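Local coordinates for protein unsaturated glucuronyl hydrolase (Streptococcus agalactiae, PDB 2ZZR) that hydrolyses unsaturated hyaluronan, chondroitin and heparin disaccharides, releasing the unsaturated uronic acid from their non-reducing end, at residues 111-116 with 172-177. Residues are numbered along the deposited sequence; the frame is centred on the assembly and turned at random.
Sequences DHHDLG and IIDCLL
Asp174 OD2 takes the N-H of His113 NE2 at 2.7 Å, a nearly straight bond of 162°. The carboxylate oxygen lies close to the plane of the imidazole and is met on its syn side, with ring and carboxylate planes turned 59° apart. With CG of His113 between the backbone N and the carbonyl carbon (chi1 65°), the side chain carries its imidazole toward Asp174. Cys175 and Ile172 pack obliquely against the same ring, CB of Cys175 lying 3.6 Å from His113 CD2. This is the catalytic centre of a family 88 glycoside hydrolase built as an alpha barrel: Asp174 is the likely proton donor and Asp114, at the N-cap position of helix 115-130, the likely nucleophile. The bond from His113 is consistent with a second-shell residue holding the carboxylate of Asp174 in place, while CG of Asp114 lies above one face of the His113 ring, offset toward the rim. The two carboxylate planes stand perpendicular, and OD1 of Asp114 comes within 3.6 Å of OD1 of Asp174. Trp250 of helix 245-262, a probable substrate-binding residue, packs on the side chain of Asp174, and Trp68 touches that of Asp114.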
loop_
_atom_site.group_PDB
_atom_site.type_symbol
_atom_site.label_atom_id
_atom_site.label_comp_id
_atom_site.label_asym_id
_atom_site.label_seq_id
_atom_site.Cartn_x
_atom_site.Cartn_y
_atom_site.Cartn_z
ATOM N N ASP A 111 -16.479 3.386 9.355
ATOM C CA ASP A 111 -16.049 3.293 10.753
ATOM C C ASP A 111 -14.854 2.363 10.895
ATOM O O ASP A 111 -14.935 1.279 11.475
ATOM C CB ASP A 111 -17.217 2.882 11.648
ATOM C CG ASP A 111 -18.381 3.819 11.513
ATOM O OD1 ASP A 111 -19.475 3.348 11.130
ATOM O OD2 ASP A 111 -18.188 5.038 11.737
ATOM N N HIS A 112 -13.739 2.817 10.326
ATOM C CA HIS A 112 -12.493 2.075 10.296
ATOM C C HIS A 112 -11.397 3.085 9.933
ATOM O O HIS A 112 -11.674 4.281 9.780
ATOM C CB HIS A 112 -12.568 0.924 9.285
ATOM C CG HIS A 112 -12.963 1.357 7.907
ATOM N ND1 HIS A 112 -14.205 1.098 7.366
ATOM C CD2 HIS A 112 -12.282 2.054 6.967
ATOM C CE1 HIS A 112 -14.266 1.604 6.146
ATOM N NE2 HIS A 112 -13.114 2.193 5.881
ATOM N N HIS A 113 -10.166 2.610 9.806
ATOM C CA HIS A 113 -9.019 3.488 9.603
ATOM C C HIS A 113 -8.558 3.527 8.143
ATOM O O HIS A 113 -7.522 4.126 7.836
ATOM C CB HIS A 113 -7.859 3.014 10.482
ATOM C CG HIS A 113 -7.348 1.660 10.107
ATOM N ND1 HIS A 113 -8.009 0.496 10.441
ATOM C CD2 HIS A 113 -6.266 1.285 9.384
ATOM C CE1 HIS A 113 -7.337 -0.538 9.966
ATOM N NE2 HIS A 113 -6.274 -0.087 9.323
ATOM N N ASP A 114 -9.314 2.884 7.251
ATOM C CA ASP A 114 -8.910 2.769 5.842
ATOM C C ASP A 114 -9.394 3.917 4.946
ATOM O O ASP A 114 -9.549 3.747 3.729
ATOM C CB ASP A 114 -9.309 1.398 5.273
ATOM C CG ASP A 114 -8.513 0.261 5.885
ATOM O OD1 ASP A 114 -7.283 0.399 6.048
ATOM O OD2 ASP A 114 -9.121 -0.784 6.199
ATOM N N LEU A 115 -9.597 5.086 5.553
ATOM C CA LEU A 115 -10.028 6.293 4.830
ATOM C C LEU A 115 -9.014 6.724 3.765
ATOM O O LEU A 115 -9.393 7.224 2.700
ATOM C CB LEU A 115 -10.300 7.446 5.808
ATOM C CG LEU A 115 -11.682 7.561 6.477
ATOM C CD1 LEU A 115 -12.776 7.835 5.451
ATOM C CD2 LEU A 115 -12.023 6.327 7.296
ATOM N N GLY A 116 -7.732 6.515 4.056
ATOM C CA GLY A 116 -6.657 6.844 3.123
ATOM C C GLY A 116 -6.643 5.940 1.906
ATOM O O GLY A 116 -6.584 6.423 0.776
ATOM N N ILE A 172 -3.222 -1.162 13.410
ATOM C CA ILE A 172 -2.817 -2.161 12.430
ATOM C C ILE A 172 -1.781 -1.499 11.519
ATOM O O ILE A 172 -1.854 -0.296 11.278
ATOM C CB ILE A 172 -4.043 -2.719 11.653
ATOM C CG1 ILE A 172 -4.981 -3.453 12.634
ATOM C CG2 ILE A 172 -3.613 -3.652 10.516
ATOM C CD1 ILE A 172 -6.287 -3.933 12.027
ATOM N N ILE A 173 -0.804 -2.273 11.058
ATOM C CA ILE A 173 0.348 -1.702 10.351
ATOM C C ILE A 173 -0.027 -0.980 9.050
ATOM O O ILE A 173 0.652 -0.023 8.646
ATOM C CB ILE A 173 1.460 -2.758 10.089
ATOM C CG1 ILE A 173 2.754 -2.061 9.635
ATOM C CG2 ILE A 173 0.973 -3.850 9.125
ATOM C CD1 ILE A 173 3.986 -2.937 9.654
ATOM N N ASP A 174 -1.111 -1.416 8.409
ATOM C CA ASP A 174 -1.520 -0.768 7.155
ATOM C C ASP A 174 -1.983 0.679 7.355
ATOM O O ASP A 174 -2.100 1.442 6.393
ATOM C CB ASP A 174 -2.545 -1.612 6.377
ATOM C CG ASP A 174 -3.913 -1.668 7.037
ATOM O OD1 ASP A 174 -4.829 -2.210 6.390
ATOM O OD2 ASP A 174 -4.101 -1.186 8.177
ATOM N N CYS A 175 -2.215 1.071 8.608
ATOM C CA CYS A 175 -2.598 2.450 8.899
ATOM C C CYS A 175 -1.477 3.438 8.539
ATOM O O CYS A 175 -1.727 4.633 8.367
ATOM C CB CYS A 175 -3.046 2.626 10.354
ATOM S SG CYS A 175 -4.039 4.119 10.614
ATOM N N LEU A 176 -0.249 2.933 8.420
ATOM C CA LEU A 176 0.876 3.743 7.928
ATOM C C LEU A 176 0.584 4.373 6.563
ATOM O O LEU A 176 1.036 5.485 6.284
ATOM C CB LEU A 176 2.161 2.915 7.857
ATOM C CG LEU A 176 2.812 2.534 9.198
ATOM C CD1 LEU A 176 4.072 1.741 8.938
ATOM C CD2 LEU A 176 3.126 3.768 10.038
ATOM N N LEU A 177 -0.164 3.662 5.722
ATOM C CA LEU A 177 -0.552 4.197 4.404
ATOM C C LEU A 177 -1.702 5.191 4.502
ATOM O O LEU A 177 -1.890 6.031 3.611
ATOM C CB LEU A 177 -0.946 3.067 3.448
ATOM C CG LEU A 177 0.109 2.355 2.594
ATOM C CD1 LEU A 177 0.531 3.216 1.412
ATOM C CD2 LEU A 177 1.316 1.886 3.422
#